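Side-chain contacts in beta 1-3 glucanase (Clostridium beijerinckii NCIMB 8052, PDB 5H4E), which probably hydrolyses beta-1,3-glucans as a glycoside hydrolase family 64 enzyme: residues R96-Y101 against A120-A125; A195-L200 against Y207-G212; N231-Y236 against V311-A316; C246-Y251 against E296-A301. One frame throughout, in Å; residues are numbered along the deposited sequence.

Contact 1 (R96-Y101 against A120-A125); sequences RMYISY and AGPNLA
In the antiparallel sheet of this glucanase's beta-rich part, strand 95-101 turns Y98 toward G121 and P122, in the loop that leaves strand 117-120. The strand pairs on its flanks with 26-33 and 136-144. R96 and Y98 share one face of it, while M97 and I99 use the other to pack on strand 366-374, as apolar residues sealed between layers of strands should. Y98 has CG beside the backbone N (chi1 -69°), and its phenol reaches out from the strand. The meeting is light. CE1 of Y98 lies 4.0 Å from CD of P122, a carbon of the pyrrolidine ring that approaches obliquely, and the two side chains come from opposite directions. G121, lacking a side chain, lets the phenol end come close to its backbone, with Y98 OH 4.1 Å from G121 CA. Elsewhere the Y98 ring meets W138, and P122 also rests on F136, so strand 136-144 serves both partners. The loop is braced from within by an Asx turn, in which the side-chain OD1 of N123 accepts from the backbone N of A125 at 3.2 Å. Tyrosine suits its place because its ring can lie buried while its hydroxyl takes a polar partner from its own strand: R96 NH1 donates to Y98 OH over 3.1 Å at 155°, with the oxygen only 10° out of the guanidinium plane.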
loop_
_atom_site.group_PDB
_atom_site.type_symbol
_atom_site.label_atom_id
_atom_site.label_comp_id
_atom_site.label_asym_id
_atom_site.label_seq_id
_atom_site.Cartn_x
_atom_site.Cartn_y
_atom_site.Cartn_z
ATOM N N ARG A 96 -4.697 -4.781 -8.389
ATOM C CA ARG A 96 -3.331 -4.277 -8.440
ATOM C C ARG A 96 -2.823 -4.280 -9.879
ATOM O O ARG A 96 -2.942 -5.285 -10.586
ATOM C CB ARG A 96 -2.401 -5.123 -7.580
ATOM C CG ARG A 96 -2.719 -5.088 -6.109
ATOM C CD ARG A 96 -1.759 -5.986 -5.379
ATOM N NE ARG A 96 -1.861 -5.813 -3.947
ATOM C CZ ARG A 96 -0.993 -6.308 -3.073
ATOM N NH1 ARG A 96 0.055 -7.003 -3.494
ATOM N NH2 ARG A 96 -1.168 -6.090 -1.777
ATOM N N MET A 97 -2.256 -3.157 -10.312
ATOM C CA MET A 97 -1.556 -3.120 -11.587
ATOM C C MET A 97 -0.064 -3.200 -11.327
ATOM O O MET A 97 0.543 -2.204 -10.952
ATOM C CB MET A 97 -1.883 -1.845 -12.375
ATOM C CG MET A 97 -1.201 -1.783 -13.741
ATOM S SD MET A 97 -1.869 -0.391 -14.689
ATOM C CE MET A 97 -1.205 -0.693 -16.322
ATOM N N TYR A 98 0.521 -4.381 -11.507
ATOM C CA TYR A 98 1.963 -4.548 -11.337
ATOM C C TYR A 98 2.676 -4.045 -12.582
ATOM O O TYR A 98 2.297 -4.394 -13.692
ATOM C CB TYR A 98 2.343 -6.027 -11.113
ATOM C CG TYR A 98 1.901 -6.618 -9.795
ATOM C CD1 TYR A 98 2.698 -6.506 -8.662
ATOM C CD2 TYR A 98 0.710 -7.327 -9.696
ATOM C CE1 TYR A 98 2.310 -7.057 -7.462
ATOM C CE2 TYR A 98 0.309 -7.879 -8.495
ATOM C CZ TYR A 98 1.122 -7.745 -7.381
ATOM O OH TYR A 98 0.739 -8.293 -6.178
ATOM N N ILE A 99 3.710 -3.235 -12.391
ATOM C CA ILE A 99 4.500 -2.729 -13.497
ATOM C C ILE A 99 5.964 -3.013 -13.187
ATOM O O ILE A 99 6.502 -2.480 -12.215
ATOM C CB ILE A 99 4.268 -1.223 -13.729
ATOM C CG1 ILE A 99 2.785 -0.973 -14.038
ATOM C CG2 ILE A 99 5.150 -0.710 -14.897
ATOM C CD1 ILE A 99 2.398 0.486 -14.059
ATOM N N SER A 100 6.597 -3.868 -13.990
ATOM C CA SER A 100 7.982 -4.259 -13.726
ATOM C C SER A 100 8.896 -3.843 -14.868
ATOM O O SER A 100 8.448 -3.622 -15.993
ATOM C CB SER A 100 8.096 -5.767 -13.480
ATOM O OG SER A 100 7.635 -6.508 -14.597
ATOM N N TYR A 101 10.178 -3.710 -14.550
ATOM C CA TYR A 101 11.188 -3.303 -15.511
ATOM C C TYR A 101 12.073 -4.504 -15.861
ATOM O O TYR A 101 12.400 -5.310 -14.980
ATOM C CB TYR A 101 12.048 -2.178 -14.926
ATOM C CG TYR A 101 11.385 -0.829 -14.715
ATOM C CD1 TYR A 101 10.197 -0.479 -15.361
ATOM C CD2 TYR A 101 11.991 0.125 -13.898
ATOM C CE1 TYR A 101 9.628 0.779 -15.171
ATOM C CE2 TYR A 101 11.438 1.366 -13.703
ATOM C CZ TYR A 101 10.267 1.697 -14.340
ATOM O OH TYR A 101 9.746 2.956 -14.118
ATOM N N ALA A 120 -0.287 -15.674 -5.733
ATOM C CA ALA A 120 0.790 -15.242 -4.862
ATOM C C ALA A 120 1.633 -14.236 -5.619
ATOM O O ALA A 120 2.255 -14.576 -6.621
ATOM C CB ALA A 120 1.637 -16.427 -4.413
ATOM N N GLY A 121 1.620 -12.990 -5.162
ATOM C CA GLY A 121 2.516 -11.986 -5.701
ATOM C C GLY A 121 3.849 -12.124 -4.989
ATOM O O GLY A 121 4.035 -13.048 -4.200
ATOM N N PRO A 122 4.786 -11.209 -5.259
ATOM C CA PRO A 122 6.109 -11.308 -4.634
ATOM C C PRO A 122 6.018 -11.341 -3.113
ATOM O O PRO A 122 5.296 -10.548 -2.516
ATOM C CB PRO A 122 6.821 -10.034 -5.105
ATOM C CG PRO A 122 6.118 -9.664 -6.383
ATOM C CD PRO A 122 4.689 -10.075 -6.198
ATOM N N ASN A 123 6.725 -12.275 -2.497
ATOM C CA ASN A 123 6.899 -12.232 -1.061
ATOM C C ASN A 123 8.373 -12.052 -0.786
ATOM O O ASN A 123 9.105 -13.030 -0.646
ATOM C CB ASN A 123 6.377 -13.496 -0.383
ATOM C CG ASN A 123 6.724 -13.545 1.103
ATOM O OD1 ASN A 123 7.035 -12.521 1.719
ATOM N ND2 ASN A 123 6.681 -14.739 1.682
ATOM N N LEU A 124 8.814 -10.804 -0.702
ATOM C CA LEU A 124 10.247 -10.537 -0.622
ATOM C C LEU A 124 10.819 -10.803 0.770
ATOM O O LEU A 124 12.003 -10.571 1.005
ATOM C CB LEU A 124 10.542 -9.099 -1.042
ATOM C CG LEU A 124 10.100 -8.815 -2.474
ATOM C CD1 LEU A 124 10.363 -7.369 -2.857
ATOM C CD2 LEU A 124 10.763 -9.797 -3.466
ATOM N N ALA A 125 9.988 -11.291 1.688
ATOM C CA ALA A 125 10.492 -11.764 2.977
ATOM C C ALA A 125 11.192 -13.114 2.790
ATOM O O ALA A 125 12.028 -13.518 3.608
ATOM C CB ALA A 125 9.361 -11.875 3.994
#

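Contact 2 (A195-L200 against Y207-G212); sequences AEFKSL and YAPASG
Y207 N donates to L200 O over 3.0 Å at 160°, joining the chain just past the short helix 195-198 to the loop that runs from strand 206-207 toward helix 227-236. That loop opens with a type I turn from A208 to S211, closed by S211 N on A208 O; P209 fits its second position because the ring restricts phi to the range the turn needs (here -49°). L200 supplies most of the apolar contact. Its CG lies anti to the carbonyl carbon (chi1 -69°), which lays the flank of the leucine, from CB to CD1, against Y207 O, at 3.3 Å from CB and 3.4 Å from CD1. The same CD1 continues to P209, 3.9 Å from its CA. F197, on the weakly bonded helix, brings its ring edge to the proline instead: CE1 is 3.9 Å from P209 CG, which lies near the ring plane. F333 of helix 332-339 packs against both F197 and P209, and F216 and Y225 meet the F197 ring as well. Leucine, phenylalanine and proline thus fill a buried place with hydrocarbon. Y207 O, buried against leucine carbons with no polar partner in the model, probably carries a desolvation cost, while the amide of the same residue is satisfied by L200 O.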
loop_
_atom_site.group_PDB
_atom_site.type_symbol
_atom_site.label_atom_id
_atom_site.label_comp_id
_atom_site.label_asym_id
_atom_site.label_seq_id
_atom_site.Cartn_x
_atom_site.Cartn_y
_atom_site.Cartn_z
ATOM N N ALA A 195 19.191 6.183 12.772
ATOM C CA ALA A 195 19.998 4.979 12.598
ATOM C C ALA A 195 19.180 3.705 12.418
ATOM O O ALA A 195 19.521 2.876 11.588
ATOM C CB ALA A 195 20.951 4.815 13.780
ATOM N N GLU A 196 18.110 3.542 13.195
ATOM C CA GLU A 196 17.306 2.316 13.126
ATOM C C GLU A 196 16.719 2.056 11.737
ATOM O O GLU A 196 16.422 0.914 11.381
ATOM C CB GLU A 196 16.163 2.360 14.149
ATOM C CG GLU A 196 16.619 2.410 15.593
ATOM C CD GLU A 196 16.726 3.830 16.135
ATOM O OE1 GLU A 196 16.788 4.789 15.340
ATOM O OE2 GLU A 196 16.740 3.986 17.373
ATOM N N PHE A 197 16.546 3.115 10.950
ATOM C CA PHE A 197 15.871 2.988 9.659
ATOM C C PHE A 197 16.804 2.905 8.467
ATOM O O PHE A 197 16.350 2.639 7.356
ATOM C CB PHE A 197 14.914 4.163 9.457
ATOM C CG PHE A 197 13.734 4.119 10.367
ATOM C CD1 PHE A 197 12.563 3.494 9.967
ATOM C CD2 PHE A 197 13.804 4.676 11.633
ATOM C CE1 PHE A 197 11.473 3.429 10.807
ATOM C CE2 PHE A 197 12.718 4.613 12.488
ATOM C CZ PHE A 197 11.545 3.990 12.067
ATOM N N LYS A 198 18.098 3.123 8.692
ATOM C CA LYS A 198 19.046 3.257 7.587
ATOM C C LYS A 198 19.267 1.962 6.801
ATOM O O LYS A 198 19.378 1.996 5.571
ATOM C CB LYS A 198 20.397 3.780 8.101
ATOM C CG LYS A 198 20.370 5.242 8.539
ATOM C CD LYS A 198 21.785 5.816 8.607
ATOM C CE LYS A 198 21.779 7.299 8.989
ATOM N NZ LYS A 198 21.598 7.454 10.442
ATOM N N SER A 199 19.336 0.824 7.488
ATOM C CA SER A 199 19.684 -0.418 6.789
ATOM C C SER A 199 18.481 -1.034 6.081
ATOM O O SER A 199 18.574 -2.128 5.530
ATOM C CB SER A 199 20.304 -1.441 7.750
ATOM O OG SER A 199 19.349 -1.983 8.650
ATOM N N LEU A 200 17.355 -0.328 6.083
ATOM C CA LEU A 200 16.216 -0.743 5.265
ATOM C C LEU A 200 16.565 -0.617 3.788
ATOM O O LEU A 200 15.926 -1.237 2.936
ATOM C CB LEU A 200 14.973 0.096 5.591
ATOM C CG LEU A 200 14.397 -0.166 6.983
ATOM C CD1 LEU A 200 13.169 0.747 7.266
ATOM C CD2 LEU A 200 14.052 -1.646 7.179
ATOM N N TYR A 207 13.094 -1.405 2.001
ATOM C CA TYR A 207 11.998 -2.114 2.644
ATOM C C TYR A 207 11.309 -1.236 3.655
ATOM O O TYR A 207 11.954 -0.510 4.400
ATOM C CB TYR A 207 12.507 -3.398 3.321
ATOM C CG TYR A 207 12.977 -4.392 2.289
ATOM C CD1 TYR A 207 12.065 -5.193 1.622
ATOM C CD2 TYR A 207 14.328 -4.501 1.952
ATOM C CE1 TYR A 207 12.468 -6.085 0.654
ATOM C CE2 TYR A 207 14.744 -5.392 0.967
ATOM C CZ TYR A 207 13.811 -6.186 0.334
ATOM O OH TYR A 207 14.207 -7.079 -0.637
ATOM N N ALA A 208 9.985 -1.285 3.667
ATOM C CA ALA A 208 9.261 -0.750 4.801
ATOM C C ALA A 208 9.713 -1.489 6.063
ATOM O O ALA A 208 10.235 -2.620 5.980
ATOM C CB ALA A 208 7.753 -0.875 4.572
ATOM N N PRO A 209 9.554 -0.853 7.240
ATOM C CA PRO A 209 10.139 -1.374 8.488
ATOM C C PRO A 209 9.883 -2.859 8.772
ATOM O O PRO A 209 10.825 -3.593 9.078
ATOM C CB PRO A 209 9.476 -0.507 9.558
ATOM C CG PRO A 209 9.340 0.833 8.887
ATOM C CD PRO A 209 8.950 0.480 7.442
ATOM N N ALA A 210 8.636 -3.293 8.690
ATOM C CA ALA A 210 8.334 -4.674 9.020
ATOM C C ALA A 210 7.897 -5.436 7.782
ATOM O O ALA A 210 7.110 -6.375 7.869
ATOM C CB ALA A 210 7.276 -4.746 10.095
ATOM N N SER A 211 8.406 -5.032 6.622
ATOM C CA SER A 211 8.078 -5.734 5.385
ATOM C C SER A 211 9.326 -6.338 4.769
ATOM O O SER A 211 10.411 -5.758 4.868
ATOM C CB SER A 211 7.400 -4.791 4.380
ATOM O OG SER A 211 7.161 -5.454 3.143
ATOM N N GLY A 212 9.175 -7.506 4.141
ATOM C CA GLY A 212 10.268 -8.124 3.406
ATOM C C GLY A 212 11.476 -8.378 4.276
ATOM O O GLY A 212 11.362 -9.034 5.311
#

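Contact 3 (N231-Y236 against V311-A316); sequences NDVYSY and VMLDPA
V233 on helix 227-236 packs against M312 in the type I turn 311-314, so the contact ties that helix to the turn that follows helix 294-309, in the part built of helices and the four-stranded antiparallel sheet. The inner half is close. The valine straddles the methionine stem, its CG2 3.8 Å from M312 CB, while its CG1 meets the far methyl, M312 CE, at 3.6 Å. That methyl can arrive there because the methionine chain is bent twice (chi2 -61°, chi3 -76°), and the two side chains cross at about a right angle. A flexible thioether suits a place it must share with V303, A306 and F307 of helix 294-309 and L242 of strand 242-246. Its backbone is held too, M312 N by Y229 OH and M312 O by Y237 OH. The outer half is looser in setting, though not in distance. L313 and Y236 are both exposed, and V233 CG2 stands 4.3 Å from L313 CD2, a slacker junction between the halves. Y236 also stacks on H240, and a tyrosine is at home here, being able to shield a leucine while keeping its hydroxyl near the surface. At this edge L313 CD2 comes obliquely to the ring, 3.6 Å from Y236 CD2 and 3.9 Å from Y236 CG.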
loop_
_atom_site.group_PDB
_atom_site.type_symbol
_atom_site.label_atom_id
_atom_site.label_comp_id
_atom_site.label_asym_id
_atom_site.label_seq_id
_atom_site.Cartn_x
_atom_site.Cartn_y
_atom_site.Cartn_z
ATOM N N ASN A 231 3.824 1.579 25.777
ATOM C CA ASN A 231 3.668 1.447 27.223
ATOM C C ASN A 231 3.284 2.772 27.881
ATOM O O ASN A 231 2.340 2.811 28.677
ATOM C CB ASN A 231 4.953 0.899 27.859
ATOM C CG ASN A 231 5.154 -0.593 27.585
ATOM O OD1 ASN A 231 4.192 -1.328 27.409
ATOM N ND2 ASN A 231 6.410 -1.037 27.563
ATOM N N ASP A 232 4.001 3.846 27.535
ATOM C CA ASP A 232 3.734 5.171 28.111
ATOM C C ASP A 232 2.316 5.603 27.803
ATOM O O ASP A 232 1.598 6.100 28.678
ATOM C CB ASP A 232 4.708 6.229 27.573
ATOM C CG ASP A 232 6.109 6.057 28.099
ATOM O OD1 ASP A 232 6.279 5.352 29.112
ATOM O OD2 ASP A 232 7.037 6.643 27.506
ATOM N N VAL A 233 1.923 5.413 26.544
ATOM C CA VAL A 233 0.615 5.839 26.067
ATOM C C VAL A 233 -0.516 5.064 26.740
ATOM O O VAL A 233 -1.501 5.657 27.198
ATOM C CB VAL A 233 0.514 5.700 24.517
ATOM C CG1 VAL A 233 -0.938 5.788 24.052
ATOM C CG2 VAL A 233 1.368 6.767 23.844
ATOM N N TYR A 234 -0.388 3.743 26.820
ATOM C CA TYR A 234 -1.408 2.968 27.537
ATOM C C TYR A 234 -1.469 3.290 29.047
ATOM O O TYR A 234 -2.548 3.294 29.645
ATOM C CB TYR A 234 -1.181 1.475 27.316
ATOM C CG TYR A 234 -1.971 0.951 26.150
ATOM C CD1 TYR A 234 -1.838 1.517 24.879
ATOM C CD2 TYR A 234 -2.872 -0.093 26.310
ATOM C CE1 TYR A 234 -2.577 1.030 23.793
ATOM C CE2 TYR A 234 -3.610 -0.580 25.238
ATOM C CZ TYR A 234 -3.459 -0.019 23.988
ATOM O OH TYR A 234 -4.198 -0.513 22.939
ATOM N N SER A 235 -0.318 3.583 29.641
ATOM C CA SER A 235 -0.249 3.958 31.054
ATOM C C SER A 235 -0.923 5.312 31.274
ATOM O O SER A 235 -1.722 5.492 32.205
ATOM C CB SER A 235 1.212 3.989 31.514
ATOM O OG SER A 235 1.345 4.422 32.860
ATOM N N TYR A 236 -0.615 6.257 30.391
ATOM C CA TYR A 236 -1.188 7.592 30.446
ATOM C C TYR A 236 -2.712 7.562 30.347
ATOM O O TYR A 236 -3.397 8.156 31.177
ATOM C CB TYR A 236 -0.595 8.465 29.329
ATOM C CG TYR A 236 -1.042 9.905 29.399
ATOM C CD1 TYR A 236 -0.443 10.792 30.295
ATOM C CD2 TYR A 236 -2.075 10.374 28.591
ATOM C CE1 TYR A 236 -0.860 12.118 30.376
ATOM C CE2 TYR A 236 -2.500 11.704 28.660
ATOM C CZ TYR A 236 -1.885 12.567 29.552
ATOM O OH TYR A 236 -2.307 13.878 29.628
ATOM N N VAL A 311 1.726 10.939 17.713
ATOM C CA VAL A 311 0.850 12.000 18.199
ATOM C C VAL A 311 -0.282 11.444 19.070
ATOM O O VAL A 311 -1.306 12.108 19.256
ATOM C CB VAL A 311 0.229 12.827 17.036
ATOM C CG1 VAL A 311 1.256 13.796 16.441
ATOM C CG2 VAL A 311 -0.373 11.908 15.959
ATOM N N MET A 312 -0.085 10.239 19.613
ATOM C CA MET A 312 -1.103 9.601 20.448
ATOM C C MET A 312 -1.477 10.471 21.655
ATOM O O MET A 312 -2.602 10.413 22.147
ATOM C CB MET A 312 -0.628 8.214 20.906
ATOM C CG MET A 312 -1.031 7.080 19.937
ATOM S SD MET A 312 -2.827 6.937 19.759
ATOM C CE MET A 312 -3.296 6.141 21.307
ATOM N N LEU A 313 -0.545 11.299 22.110
ATOM C CA LEU A 313 -0.824 12.179 23.251
ATOM C C LEU A 313 -1.343 13.560 22.845
ATOM O O LEU A 313 -1.511 14.432 23.696
ATOM C CB LEU A 313 0.435 12.335 24.108
ATOM C CG LEU A 313 0.954 11.010 24.666
ATOM C CD1 LEU A 313 2.298 11.159 25.348
ATOM C CD2 LEU A 313 -0.060 10.388 25.615
ATOM N N ASP A 314 -1.594 13.765 21.555
ATOM C CA ASP A 314 -2.089 15.062 21.076
ATOM C C ASP A 314 -3.215 14.887 20.061
ATOM O O ASP A 314 -3.060 15.259 18.891
ATOM C CB ASP A 314 -0.937 15.874 20.456
ATOM C CG ASP A 314 -1.314 17.329 20.167
ATOM O OD1 ASP A 314 -2.340 17.824 20.683
ATOM O OD2 ASP A 314 -0.558 17.992 19.434
ATOM N N PRO A 315 -4.352 14.318 20.497
ATOM C CA PRO A 315 -5.472 14.066 19.572
ATOM C C PRO A 315 -6.019 15.314 18.863
ATOM O O PRO A 315 -6.503 15.188 17.738
ATOM C CB PRO A 315 -6.548 13.463 20.481
ATOM C CG PRO A 315 -6.191 13.928 21.861
ATOM C CD PRO A 315 -4.683 13.926 21.878
ATOM N N ALA A 316 -5.941 16.489 19.484
ATOM C CA ALA A 316 -6.433 17.702 18.825
ATOM C C ALA A 316 -5.728 17.950 17.484
ATOM O O ALA A 316 -6.271 18.616 16.607
ATOM C CB ALA A 316 -6.266 18.915 19.738
#

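Contact 4 (C246-Y251 against E296-A301); sequences CDRGTY and EKAIKA
A298 and I299, in the second turn of helix 294-309, meet R248 and Y251; the residues around them look elsewhere. The segment starts with E296, whose CB points away from 246-251, and K297, whose chain leads away as well. Then comes A298, whose small methyl lets the arginine chain lie close: A298 CB is 3.4 Å from R248 CD and 3.9 Å from R248 NE. R248 sits with D247 in the tight turn between strands 242-246 and 249-256 of a four-stranded antiparallel sheet, and the helix packs against this sheet. A bend in the arginine (chi3 51°) brings its NE to Y251 OH at 3.2 Å and 156°, the hydroxyl lying in the guanidinium plane at its edge. Both groups have a further partner in D295, just before E296: R248 NH2 forms a salt bridge with its carboxylate, and Y251 OH is hydrogen-bonded to its OD1. With its hydroxyl end so tied, the Y251 ring offers a face to I299. I299 CG1 stands 4.0 Å from the ring centroid and 23° off its normal, a CH-pi contact displaced toward the rim, while I299 CD1 touches Y251 CD1 at 3.5 Å. Isoleucine's long branch suits this, since its CB does not point straight at the strand. L271 and F262 pack on both I299 and Y251. Beyond it, K300 and A301 turn to loops on other sides of the helix.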
loop_
_atom_site.group_PDB
_atom_site.type_symbol
_atom_site.label_atom_id
_atom_site.label_comp_id
_atom_site.label_asym_id
_atom_site.label_seq_id
_atom_site.Cartn_x
_atom_site.Cartn_y
_atom_site.Cartn_z
ATOM N N CYS A 246 -13.551 12.938 14.102
ATOM C CA CYS A 246 -13.385 12.831 12.659
ATOM C C CYS A 246 -14.758 12.983 12.018
ATOM O O CYS A 246 -15.696 13.446 12.670
ATOM C CB CYS A 246 -12.727 11.501 12.264
ATOM S SG CYS A 246 -13.532 9.984 12.869
ATOM N N ASP A 247 -14.888 12.602 10.752
ATOM C CA ASP A 247 -16.170 12.724 10.061
ATOM C C ASP A 247 -17.271 11.881 10.714
ATOM O O ASP A 247 -18.423 12.311 10.779
ATOM C CB ASP A 247 -16.023 12.337 8.583
ATOM C CG ASP A 247 -15.439 13.458 7.742
ATOM O OD1 ASP A 247 -14.918 14.432 8.324
ATOM O OD2 ASP A 247 -15.496 13.364 6.494
ATOM N N ARG A 248 -16.906 10.698 11.207
ATOM C CA ARG A 248 -17.867 9.749 11.773
ATOM C C ARG A 248 -18.474 10.210 13.097
ATOM O O ARG A 248 -19.547 9.735 13.496
ATOM C CB ARG A 248 -17.211 8.388 11.983
ATOM C CG ARG A 248 -16.645 7.777 10.736
ATOM C CD ARG A 248 -16.180 6.363 11.011
ATOM N NE ARG A 248 -17.204 5.548 11.663
ATOM C CZ ARG A 248 -18.097 4.809 11.014
ATOM N NH1 ARG A 248 -18.092 4.775 9.686
ATOM N NH2 ARG A 248 -18.989 4.097 11.689
ATOM N N GLY A 249 -17.779 11.115 13.782
ATOM C CA GLY A 249 -18.263 11.654 15.041
ATOM C C GLY A 249 -17.132 11.853 16.025
ATOM O O GLY A 249 -15.958 11.800 15.648
ATOM N N THR A 250 -17.481 12.080 17.289
ATOM C CA THR A 250 -16.471 12.254 18.327
ATOM C C THR A 250 -16.378 11.019 19.218
ATOM O O THR A 250 -17.376 10.565 19.803
ATOM C CB THR A 250 -16.753 13.492 19.199
ATOM O OG1 THR A 250 -16.821 14.654 18.365
ATOM C CG2 THR A 250 -15.637 13.686 20.234
ATOM N N TYR A 251 -15.167 10.482 19.309
ATOM C CA TYR A 251 -14.900 9.299 20.108
ATOM C C TYR A 251 -14.057 9.655 21.325
ATOM O O TYR A 251 -13.171 10.495 21.236
ATOM C CB TYR A 251 -14.175 8.245 19.275
ATOM C CG TYR A 251 -14.938 7.766 18.064
ATOM C CD1 TYR A 251 -15.780 6.661 18.142
ATOM C CD2 TYR A 251 -14.804 8.408 16.832
ATOM C CE1 TYR A 251 -16.478 6.208 17.031
ATOM C CE2 TYR A 251 -15.505 7.968 15.711
ATOM C CZ TYR A 251 -16.334 6.866 15.818
ATOM O OH TYR A 251 -17.019 6.416 14.711
ATOM N N GLU A 296 -15.293 0.665 15.505
ATOM C CA GLU A 296 -14.052 0.108 16.019
ATOM C C GLU A 296 -12.974 0.131 14.940
ATOM O O GLU A 296 -11.803 0.410 15.219
ATOM C CB GLU A 296 -14.295 -1.307 16.554
ATOM C CG GLU A 296 -15.103 -1.310 17.881
ATOM C CD GLU A 296 -15.497 -2.700 18.364
ATOM O OE1 GLU A 296 -15.896 -3.543 17.528
ATOM O OE2 GLU A 296 -15.409 -2.951 19.585
ATOM N N LYS A 297 -13.379 -0.142 13.701
ATOM C CA LYS A 297 -12.456 -0.098 12.570
ATOM C C LYS A 297 -11.858 1.304 12.403
ATOM O O LYS A 297 -10.637 1.467 12.320
ATOM C CB LYS A 297 -13.170 -0.546 11.287
ATOM C CG LYS A 297 -13.306 -2.072 11.158
ATOM C CD LYS A 297 -14.036 -2.473 9.872
ATOM C CE LYS A 297 -13.788 -3.941 9.487
ATOM N NZ LYS A 297 -14.449 -4.960 10.377
ATOM N N ALA A 298 -12.718 2.314 12.396
ATOM C CA ALA A 298 -12.271 3.700 12.264
ATOM C C ALA A 298 -11.407 4.153 13.437
ATOM O O ALA A 298 -10.430 4.884 13.248
ATOM C CB ALA A 298 -13.450 4.610 12.123
ATOM N N ILE A 299 -11.782 3.741 14.645
ATOM C CA ILE A 299 -10.979 4.027 15.836
ATOM C C ILE A 299 -9.603 3.377 15.746
ATOM O O ILE A 299 -8.585 4.014 16.031
ATOM C CB ILE A 299 -11.667 3.537 17.122
ATOM C CG1 ILE A 299 -12.831 4.456 17.492
ATOM C CG2 ILE A 299 -10.650 3.427 18.270
ATOM C CD1 ILE A 299 -13.806 3.825 18.461
ATOM N N LYS A 300 -9.565 2.106 15.342
ATOM C CA LYS A 300 -8.291 1.396 15.191
ATOM C C LYS A 300 -7.393 2.073 14.147
ATOM O O LYS A 300 -6.174 2.146 14.319
ATOM C CB LYS A 300 -8.540 -0.074 14.816
ATOM C CG LYS A 300 -9.116 -0.890 15.970
ATOM C CD LYS A 300 -9.520 -2.302 15.556
ATOM C CE LYS A 300 -10.318 -2.957 16.672
ATOM N NZ LYS A 300 -10.511 -4.426 16.456
ATOM N N ALA A 301 -8.004 2.585 13.081
ATOM C CA ALA A 301 -7.256 3.268 12.025
ATOM C C ALA A 301 -6.601 4.539 12.572
ATOM O O ALA A 301 -5.424 4.823 12.319
ATOM C CB ALA A 301 -8.174 3.599 10.853
#

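How the contacts relate
Contact 2 lies wholly among buried residues. Contacts 3 and 4 each have a buried pair beside a pair nearer the surface, and contact 1 sets a buried tyrosine on a partly exposed loop. Contact 1 belongs to the beta-rich part, across the centre of the chain from contacts 3 and 4; contact 2 touches it through L124 and A125. Contacts 3 and 4 both involve helix 294-309: contact 4 lies on its early turns, contact 3 on the loop just after it, where M312 packs back on the helix. Only contact 2 has a hydrogen bond between segments; contacts 1 and 3 meet by apolar packing, contact 4 adds a CH-pi contact, and contacts 1 and 4 pair arginine with tyrosine hydroxyl within a single segment.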